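Hypothetical protein (Pseudomonas aeruginosa, PDB 2H9F) is a PrpF-family protein that probably isomerises methylaconitate. Local coordinates at residues 43-48 against 72-77; 115-120 against 131-136; 320-325 against 357-362. All coordinates share one frame; numbering follows the deposited sequence.

Contact 1 of 3, residues 43-48 against 72-77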
loop_
_atom_site.group_PDB
_atom_site.type_symbol
_atom_site.label_atom_id
_atom_site.label_comp_id
_atom_site.label_asym_id
_atom_site.label_seq_id
_atom_site.Cartn_x
_atom_site.Cartn_y
_atom_site.Cartn_z
ATOM N N ARG A 43 -13.620 -15.993 -2.487
ATOM C CA ARG A 43 -12.303 -16.448 -2.997
ATOM C C ARG A 43 -11.797 -15.537 -4.107
ATOM O O ARG A 43 -10.592 -15.127 -4.144
ATOM C CB ARG A 43 -12.415 -17.888 -3.552
ATOM C CG ARG A 43 -12.862 -18.950 -2.571
ATOM C CD ARG A 43 -12.625 -20.404 -3.068
ATOM N NE ARG A 43 -13.530 -20.848 -4.141
ATOM C CZ ARG A 43 -14.527 -21.722 -3.977
ATOM N NH1 ARG A 43 -14.766 -22.249 -2.788
ATOM N NH2 ARG A 43 -15.309 -22.062 -4.989
ATOM N N LEU A 44 -12.706 -15.196 -5.030
ATOM C CA LEU A 44 -12.319 -14.351 -6.145
ATOM C C LEU A 44 -11.739 -13.037 -5.624
ATOM O O LEU A 44 -10.645 -12.632 -6.014
ATOM C CB LEU A 44 -13.478 -14.080 -7.115
ATOM C CG LEU A 44 -13.114 -13.037 -8.205
ATOM C CD1 LEU A 44 -12.038 -13.561 -9.117
ATOM C CD2 LEU A 44 -14.356 -12.596 -9.017
ATOM N N PHE A 45 -12.469 -12.395 -4.716
ATOM C CA PHE A 45 -12.078 -11.095 -4.212
ATOM C C PHE A 45 -10.826 -11.129 -3.327
ATOM O O PHE A 45 -9.958 -10.249 -3.398
ATOM C CB PHE A 45 -13.269 -10.461 -3.512
ATOM C CG PHE A 45 -14.374 -10.031 -4.459
ATOM C CD1 PHE A 45 -14.188 -10.024 -5.831
ATOM C CD2 PHE A 45 -15.553 -9.533 -3.965
ATOM C CE1 PHE A 45 -15.180 -9.637 -6.672
ATOM C CE2 PHE A 45 -16.524 -9.091 -4.810
ATOM C CZ PHE A 45 -16.361 -9.185 -6.166
HETATM N N MSE A 46 -10.713 -12.178 -2.531
HETATM C CA MSE A 46 -9.455 -12.465 -1.806
HETATM C C MSE A 46 -8.317 -12.461 -2.813
HETATM O O MSE A 46 -7.284 -11.705 -2.709
HETATM C CB MSE A 46 -9.579 -13.852 -1.059
HETATM C CG MSE A 46 -10.326 -13.802 0.192
HETATM SE SE MSE A 46 -10.323 -15.610 0.825
HETATM C CE MSE A 46 -12.173 -15.912 1.531
ATOM N N ARG A 47 -8.521 -13.137 -3.929
ATOM C CA ARG A 47 -7.409 -13.315 -4.865
ATOM C C ARG A 47 -7.121 -12.017 -5.638
ATOM O O ARG A 47 -5.943 -11.659 -5.889
ATOM C CB ARG A 47 -7.685 -14.540 -5.763
ATOM C CG ARG A 47 -6.460 -15.073 -6.526
ATOM C CD ARG A 47 -5.430 -15.879 -5.681
ATOM N NE ARG A 47 -4.147 -15.530 -6.269
ATOM C CZ ARG A 47 -3.270 -16.323 -6.881
ATOM N NH1 ARG A 47 -3.364 -17.659 -6.941
ATOM N NH2 ARG A 47 -2.206 -15.718 -7.403
ATOM N N VAL A 48 -8.179 -11.276 -5.976
ATOM C CA VAL A 48 -7.967 -9.968 -6.674
ATOM C C VAL A 48 -7.145 -9.054 -5.814
ATOM O O VAL A 48 -6.234 -8.311 -6.305
ATOM C CB VAL A 48 -9.344 -9.314 -7.028
ATOM C CG1 VAL A 48 -9.236 -7.841 -7.327
ATOM C CG2 VAL A 48 -9.965 -10.071 -8.212
ATOM N N CYS A 72 -13.384 -4.519 -2.218
ATOM C CA CYS A 72 -14.006 -4.817 -3.503
ATOM C C CYS A 72 -15.486 -4.401 -3.456
ATOM O O CYS A 72 -16.153 -4.542 -2.412
ATOM C CB CYS A 72 -13.916 -6.301 -3.781
ATOM S SG CYS A 72 -12.253 -6.821 -4.331
ATOM N N VAL A 73 -16.006 -3.947 -4.592
ATOM C CA VAL A 73 -17.394 -3.472 -4.686
ATOM C C VAL A 73 -18.064 -4.071 -5.913
ATOM O O VAL A 73 -17.451 -4.125 -6.985
ATOM C CB VAL A 73 -17.425 -1.939 -4.778
ATOM C CG1 VAL A 73 -18.843 -1.386 -5.168
ATOM C CG2 VAL A 73 -16.936 -1.316 -3.470
ATOM N N ILE A 74 -19.285 -4.585 -5.715
ATOM C CA ILE A 74 -20.208 -5.008 -6.794
ATOM C C ILE A 74 -21.378 -3.998 -6.898
ATOM O O ILE A 74 -22.009 -3.667 -5.892
ATOM C CB ILE A 74 -20.813 -6.417 -6.551
ATOM C CG1 ILE A 74 -19.699 -7.467 -6.357
ATOM C CG2 ILE A 74 -21.725 -6.803 -7.760
ATOM C CD1 ILE A 74 -20.209 -8.831 -5.849
ATOM N N LEU A 75 -21.608 -3.476 -8.104
ATOM C CA LEU A 75 -22.815 -2.697 -8.446
ATOM C C LEU A 75 -23.622 -3.476 -9.477
ATOM O O LEU A 75 -23.058 -4.201 -10.323
ATOM C CB LEU A 75 -22.467 -1.338 -9.040
ATOM C CG LEU A 75 -22.571 -0.125 -8.129
ATOM C CD1 LEU A 75 -21.604 -0.223 -7.033
ATOM C CD2 LEU A 75 -22.337 1.134 -8.933
ATOM N N SER A 76 -24.939 -3.375 -9.348
ATOM C CA SER A 76 -25.895 -3.934 -10.289
ATOM C C SER A 76 -27.103 -2.995 -10.342
ATOM O O SER A 76 -27.310 -2.166 -9.426
ATOM C CB SER A 76 -26.349 -5.320 -9.841
ATOM O OG SER A 76 -26.987 -5.266 -8.583
ATOM N N LYS A 77 -27.875 -3.110 -11.418
ATOM C CA LYS A 77 -29.151 -2.444 -11.518
ATOM C C LYS A 77 -30.018 -2.894 -10.361
ATOM O O LYS A 77 -30.131 -4.083 -10.072
ATOM C CB LYS A 77 -29.824 -2.755 -12.863
ATOM C CG LYS A 77 -29.105 -2.061 -14.059
ATOM C CD LYS A 77 -29.950 -1.992 -15.372
ATOM C CE LYS A 77 -31.032 -0.876 -15.313
ATOM N NZ LYS A 77 -30.510 0.505 -15.579
#
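Phe45, on helix 39-49, turns its ring onto Cys72 and Ile74 of strand 71-77. The motif is a helix packed on a strand, in a protein whose family has the two-domain fold of diaminopimelate epimerase. The short helix axis passes 10.0 Å from that of the strand, at 131° between their N-to-C directions. No hydrogen bond joins the two segments, and the touching residues are buried.

Phe45 carries most of the contact. Cys72 CB sits over one face of its ring, 3.9 Å from the ring centroid. It lies nearer the rim than the centre, closest to Phe45 CD2 at 3.6 Å, and makes a CH-pi contact. Cys72 SG approaches the same ring obliquely, 4.3 Å from the centroid, as a sulfur-aromatic contact. Cys72 has SG anti to its own carbonyl carbon (chi1 -77°), which brings the sulfur over the root of the ring, 3.8 Å from Phe45 CG. Ile74 takes the edge instead. Its CG1 lies in the ring plane, 3.8 Å from Phe45 CZ. The Phe45 and Ile74 side chains cross at about a right angle. Outside the pair, Phe25 meets the Phe45 ring with planes about 20° apart, and Trp101 also touches it.

Met46 is a selenomethionine whose side chain leaves the helix away from the strand. In one of its two conformers, Arg47 makes a cation-pi contact with Phe170 of the second subunit. About one turn on from Phe45, Val48 meets the strand again, its CG1 lying 4.4 Å from Cys72 SG.

Contact 2 of 3, residues 115-120 against 131-136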
loop_
_atom_site.group_PDB
_atom_site.type_symbol
_atom_site.label_atom_id
_atom_site.label_comp_id
_atom_site.label_asym_id
_atom_site.label_seq_id
_atom_site.Cartn_x
_atom_site.Cartn_y
_atom_site.Cartn_z
ATOM N N PHE A 115 -19.252 5.166 -10.309
ATOM C CA PHE A 115 -19.146 3.928 -11.052
ATOM C C PHE A 115 -20.462 3.531 -11.659
ATOM O O PHE A 115 -20.478 2.946 -12.727
ATOM C CB PHE A 115 -18.677 2.799 -10.133
ATOM C CG PHE A 115 -18.425 1.493 -10.846
ATOM C CD1 PHE A 115 -17.450 1.409 -11.831
ATOM C CD2 PHE A 115 -19.145 0.361 -10.529
ATOM C CE1 PHE A 115 -17.214 0.208 -12.474
ATOM C CE2 PHE A 115 -18.917 -0.799 -11.175
ATOM C CZ PHE A 115 -17.934 -0.871 -12.142
ATOM N N ALA A 116 -21.569 3.817 -10.962
ATOM C CA ALA A 116 -22.899 3.526 -11.489
ATOM C C ALA A 116 -23.047 4.105 -12.880
ATOM O O ALA A 116 -23.641 3.492 -13.749
ATOM C CB ALA A 116 -23.983 4.116 -10.584
ATOM N N LEU A 117 -22.494 5.310 -13.076
ATOM C CA LEU A 117 -22.517 5.985 -14.378
ATOM C C LEU A 117 -21.458 5.461 -15.357
ATOM O O LEU A 117 -21.792 5.219 -16.533
ATOM C CB LEU A 117 -22.398 7.489 -14.189
ATOM C CG LEU A 117 -23.622 8.160 -13.517
ATOM C CD1 LEU A 117 -23.255 9.541 -12.977
ATOM C CD2 LEU A 117 -24.744 8.277 -14.509
ATOM N N HIS A 118 -20.219 5.245 -14.903
ATOM C CA HIS A 118 -19.222 4.663 -15.793
ATOM C C HIS A 118 -19.688 3.284 -16.262
ATOM O O HIS A 118 -19.456 2.917 -17.388
ATOM C CB HIS A 118 -17.855 4.565 -15.119
ATOM C CG HIS A 118 -17.335 5.869 -14.591
ATOM N ND1 HIS A 118 -16.966 6.920 -15.404
ATOM C CD2 HIS A 118 -17.109 6.274 -13.320
ATOM C CE1 HIS A 118 -16.521 7.905 -14.650
ATOM N NE2 HIS A 118 -16.590 7.531 -13.382
ATOM N N ALA A 119 -20.392 2.571 -15.408
ATOM C CA ALA A 119 -20.818 1.224 -15.706
ATOM C C ALA A 119 -22.066 1.096 -16.542
ATOM O O ALA A 119 -22.452 -0.041 -16.891
ATOM C CB ALA A 119 -21.001 0.448 -14.417
ATOM N N GLY A 120 -22.733 2.210 -16.824
ATOM C CA GLY A 120 -23.918 2.193 -17.672
ATOM C C GLY A 120 -25.113 1.645 -16.952
ATOM O O GLY A 120 -26.022 1.096 -17.589
ATOM N N GLY A 131 -24.839 18.744 -16.046
ATOM C CA GLY A 131 -25.545 19.068 -14.822
ATOM C C GLY A 131 -25.208 18.116 -13.725
ATOM O O GLY A 131 -24.051 17.786 -13.545
ATOM N N ILE A 132 -26.232 17.617 -13.031
ATOM C CA ILE A 132 -26.060 16.698 -11.916
ATOM C C ILE A 132 -26.945 15.507 -12.161
ATOM O O ILE A 132 -28.078 15.657 -12.589
ATOM C CB ILE A 132 -26.442 17.316 -10.555
ATOM C CG1 ILE A 132 -25.513 18.509 -10.212
ATOM C CG2 ILE A 132 -26.326 16.311 -9.460
ATOM C CD1 ILE A 132 -24.091 18.077 -9.934
ATOM N N CYS A 133 -26.381 14.327 -11.959
ATOM C CA CYS A 133 -27.166 13.116 -11.952
ATOM C C CYS A 133 -27.421 12.655 -10.524
ATOM O O CYS A 133 -26.508 12.416 -9.748
ATOM C CB CYS A 133 -26.449 12.049 -12.771
ATOM S SG CYS A 133 -27.442 10.568 -12.824
ATOM N N GLU A 134 -28.681 12.526 -10.167
ATOM C CA GLU A 134 -29.043 12.003 -8.876
ATOM C C GLU A 134 -29.001 10.491 -8.921
ATOM O O GLU A 134 -29.950 9.834 -9.378
ATOM C CB GLU A 134 -30.442 12.499 -8.537
ATOM C CG GLU A 134 -30.974 12.124 -7.173
ATOM C CD GLU A 134 -32.435 12.561 -6.981
ATOM O OE1 GLU A 134 -33.329 11.815 -7.422
ATOM O OE2 GLU A 134 -32.652 13.657 -6.406
ATOM N N VAL A 135 -27.904 9.919 -8.441
ATOM C CA VAL A 135 -27.783 8.477 -8.447
ATOM C C VAL A 135 -28.392 7.937 -7.155
ATOM O O VAL A 135 -27.932 8.258 -6.080
ATOM C CB VAL A 135 -26.324 8.008 -8.593
ATOM C CG1 VAL A 135 -26.280 6.497 -8.648
ATOM C CG2 VAL A 135 -25.672 8.617 -9.822
ATOM N N ARG A 136 -29.428 7.120 -7.265
ATOM C CA ARG A 136 -30.102 6.571 -6.094
ATOM C C ARG A 136 -29.551 5.175 -5.763
ATOM O O ARG A 136 -29.834 4.202 -6.479
ATOM C CB ARG A 136 -31.596 6.492 -6.370
ATOM C CG ARG A 136 -32.224 7.853 -6.761
ATOM C CD ARG A 136 -33.638 7.668 -7.344
ATOM N NE ARG A 136 -33.596 6.924 -8.604
ATOM C CZ ARG A 136 -34.644 6.386 -9.215
ATOM N NH1 ARG A 136 -35.866 6.505 -8.721
ATOM N NH2 ARG A 136 -34.473 5.728 -10.347
#
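Ala116 and Leu117, in the last turns of helix 106-118, rest on Cys133 and Val135 of strand 131-139. All the contacts between the segments are apolar, and no hydrogen bond joins them. The strand offers alternate residues to the helix, so Cys133 and Val135 point the same way.

Val135 divides its two methyls between the helix residues. CG1 lies anti to the backbone N (chi1 -178°) and meets Ala116 CB at 3.8 Å. CG2, anti to the carbonyl carbon, lies 4.1 Å from Leu117 CD1. Leu117 also splits its branches. Its CD1 comes within 4.1 Å of Cys133 CB as well as reaching Val135. Its CD2 meets the sulfur, 3.9 Å from Cys133 SG. The end of Leu117 thus spans both strand residues, while the short Ala116 side chain serves Val135 alone.

Backbone bonds close the helix beside this patch. Ala119 N bonds to Phe115 O. Gly120 has a positive phi of 75°, and two bonds run back into the last turn, a Schellman motif. Its own N bonds to Leu117 O. Within the turn, the CB of Ala119 lies over the centre of one face of the Phe115 ring.

Glu134 and Arg136 alternate with the packing residues and make salt bridges, Glu134 OE1 to Arg126 NH2 and Arg136 NH2 to Asp84 OD1.

In the fold, Leu117 also packs on Val150 of strand 144-153, on Val157, and on the loop residues Val122 and Ile127. Cys133 and Val135 pair through backbone bonds with Val150 and Ala148, while on the helix Phe115 touches Phe24 and, in strand 7-17, Thr13 and Leu15.

Contact 3 of 3, residues 320-325 against 357-362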
loop_
_atom_site.group_PDB
_atom_site.type_symbol
_atom_site.label_atom_id
_atom_site.label_comp_id
_atom_site.label_asym_id
_atom_site.label_seq_id
_atom_site.Cartn_x
_atom_site.Cartn_y
_atom_site.Cartn_z
ATOM N N THR A 320 -17.307 10.694 12.206
ATOM C CA THR A 320 -18.585 10.568 12.889
ATOM C C THR A 320 -18.927 11.838 13.671
ATOM O O THR A 320 -20.078 12.193 13.790
ATOM C CB THR A 320 -18.604 9.341 13.785
ATOM O OG1 THR A 320 -17.494 9.406 14.689
ATOM C CG2 THR A 320 -18.501 8.091 12.913
ATOM N N ALA A 321 -17.916 12.556 14.136
ATOM C CA ALA A 321 -18.143 13.820 14.853
ATOM C C ALA A 321 -18.620 14.938 13.920
ATOM O O ALA A 321 -19.379 15.828 14.330
ATOM C CB ALA A 321 -16.923 14.208 15.624
ATOM N N ALA A 322 -18.205 14.867 12.657
ATOM C CA ALA A 322 -18.705 15.776 11.630
ATOM C C ALA A 322 -20.213 15.552 11.489
ATOM O O ALA A 322 -20.951 16.496 11.343
ATOM C CB ALA A 322 -18.017 15.530 10.350
ATOM N N VAL A 323 -20.669 14.304 11.577
ATOM C CA VAL A 323 -22.120 14.030 11.493
ATOM C C VAL A 323 -22.896 14.596 12.695
ATOM O O VAL A 323 -24.008 15.139 12.547
ATOM C CB VAL A 323 -22.397 12.548 11.251
ATOM C CG1 VAL A 323 -23.897 12.202 11.489
ATOM C CG2 VAL A 323 -21.966 12.182 9.835
ATOM N N ALA A 324 -22.289 14.481 13.875
ATOM C CA ALA A 324 -22.864 15.007 15.116
ATOM C C ALA A 324 -23.003 16.541 15.019
ATOM O O ALA A 324 -24.014 17.115 15.420
ATOM C CB ALA A 324 -22.000 14.576 16.352
ATOM N N ILE A 325 -22.010 17.197 14.424
ATOM C CA ILE A 325 -22.043 18.620 14.274
ATOM C C ILE A 325 -23.204 18.966 13.360
ATOM O O ILE A 325 -24.033 19.788 13.702
ATOM C CB ILE A 325 -20.721 19.177 13.658
ATOM C CG1 ILE A 325 -19.537 19.034 14.623
ATOM C CG2 ILE A 325 -20.874 20.651 13.231
ATOM C CD1 ILE A 325 -18.153 19.342 13.991
ATOM N N LEU A 357 -15.177 22.621 6.749
ATOM C CA LEU A 357 -15.934 21.475 6.277
ATOM C C LEU A 357 -17.442 21.829 6.235
ATOM O O LEU A 357 -17.976 22.369 7.200
ATOM C CB LEU A 357 -15.715 20.331 7.252
ATOM C CG LEU A 357 -15.852 18.889 6.862
ATOM C CD1 LEU A 357 -15.167 18.572 5.608
ATOM C CD2 LEU A 357 -15.309 18.028 8.012
ATOM N N ARG A 358 -18.104 21.535 5.119
ATOM C CA ARG A 358 -19.531 21.726 4.966
ATOM C C ARG A 358 -20.287 20.423 5.184
ATOM O O ARG A 358 -20.097 19.410 4.467
ATOM C CB ARG A 358 -19.848 22.239 3.581
ATOM C CG ARG A 358 -21.266 22.742 3.391
ATOM C CD ARG A 358 -21.583 22.909 1.906
ATOM N NE ARG A 358 -23.007 23.153 1.623
ATOM C CZ ARG A 358 -23.944 22.209 1.411
ATOM N NH1 ARG A 358 -23.678 20.892 1.444
ATOM N NH2 ARG A 358 -25.190 22.612 1.162
ATOM N N VAL A 359 -21.142 20.440 6.187
ATOM C CA VAL A 359 -21.969 19.295 6.497
ATOM C C VAL A 359 -23.431 19.730 6.608
ATOM O O VAL A 359 -23.723 20.918 6.692
ATOM C CB VAL A 359 -21.521 18.599 7.792
ATOM C CG1 VAL A 359 -20.128 17.998 7.622
ATOM C CG2 VAL A 359 -21.621 19.530 9.009
ATOM N N GLY A 360 -24.340 18.763 6.601
ATOM C CA GLY A 360 -25.736 19.063 6.659
ATOM C C GLY A 360 -26.536 17.949 7.250
ATOM O O GLY A 360 -26.070 16.810 7.357
ATOM N N ALA A 361 -27.758 18.289 7.636
ATOM C CA ALA A 361 -28.681 17.319 8.185
ATOM C C ALA A 361 -30.104 17.812 8.071
ATOM O O ALA A 361 -30.360 19.011 7.939
ATOM C CB ALA A 361 -28.366 17.057 9.607
ATOM N N GLU A 362 -31.021 16.864 8.110
ATOM C CA GLU A 362 -32.434 17.141 8.317
ATOM C C GLU A 362 -32.935 16.238 9.410
ATOM O O GLU A 362 -32.498 15.097 9.526
ATOM C CB GLU A 362 -33.244 16.885 7.063
ATOM C CG GLU A 362 -33.070 17.974 6.032
ATOM C CD GLU A 362 -34.013 17.785 4.835
ATOM O OE1 GLU A 362 -35.040 17.042 4.974
ATOM O OE2 GLU A 362 -33.698 18.360 3.757
HETATM O O HOH W 1 -24.863 15.248 9.337
#
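Leu357 begins the packing of strand 355-366 on helix 319-330, with CD2 lying 4.4 Å from Ala322 CB. This is a helix laid across a strand of a beta sheet. The two short axes pass 7.8 Å apart, at 58° between their N-to-C directions.

Val359 carries the contact, and its CA is nearest that of Ala322. Its CG1 meets Ala322 CB at 4.2 Å. Its CG2 comes within 3.9 Å of Ala322 O, and within 4.4 Å of Ile325 CG2. With chi1 at -65°, CG2 takes the crowded position between backbone N and carbonyl carbon, and from there it reaches both helix residues. The small Ala322 side chain is consistent with the close approach of the axes.

Gly360 adds a polar link through water. Water 1 donates to Gly360 O at 2.8 Å and, more weakly, to Val323 O at 3.3 Å. The same Val323 oxygen also accepts a hydrogen bond from Thr327 OG1. No direct hydrogen bond joins the two segments.

Strand 347-352 pairs with this strand by backbone bonds, Val359 with Val348, and its Phe350 touches both Leu357 and Ile325. Ala324 packs on Thr221 and Ile325 on Phe223, both of strand 220-225.

Overall arrangement
Contacts 1 and 2 are joined directly. Leu75, on the strand of contact 1, puts CD2 3.5 Å from Ala116 N and 3.7 Å from Phe115 CD2 of contact 2. Their centres lie 20 Å apart. Contact 3 touches neither. Its nearest atoms are about 11 Å from those of contact 2 and about 19 Å from those of contact 1. All three pack a helix on a strand, and they follow one another along the chain. Contacts 1 and 2 probably belong to one lobe and contact 3 to the other. In relatives with the diaminopimelate epimerase fold, the active site lies between two such lobes, and the same is probable here.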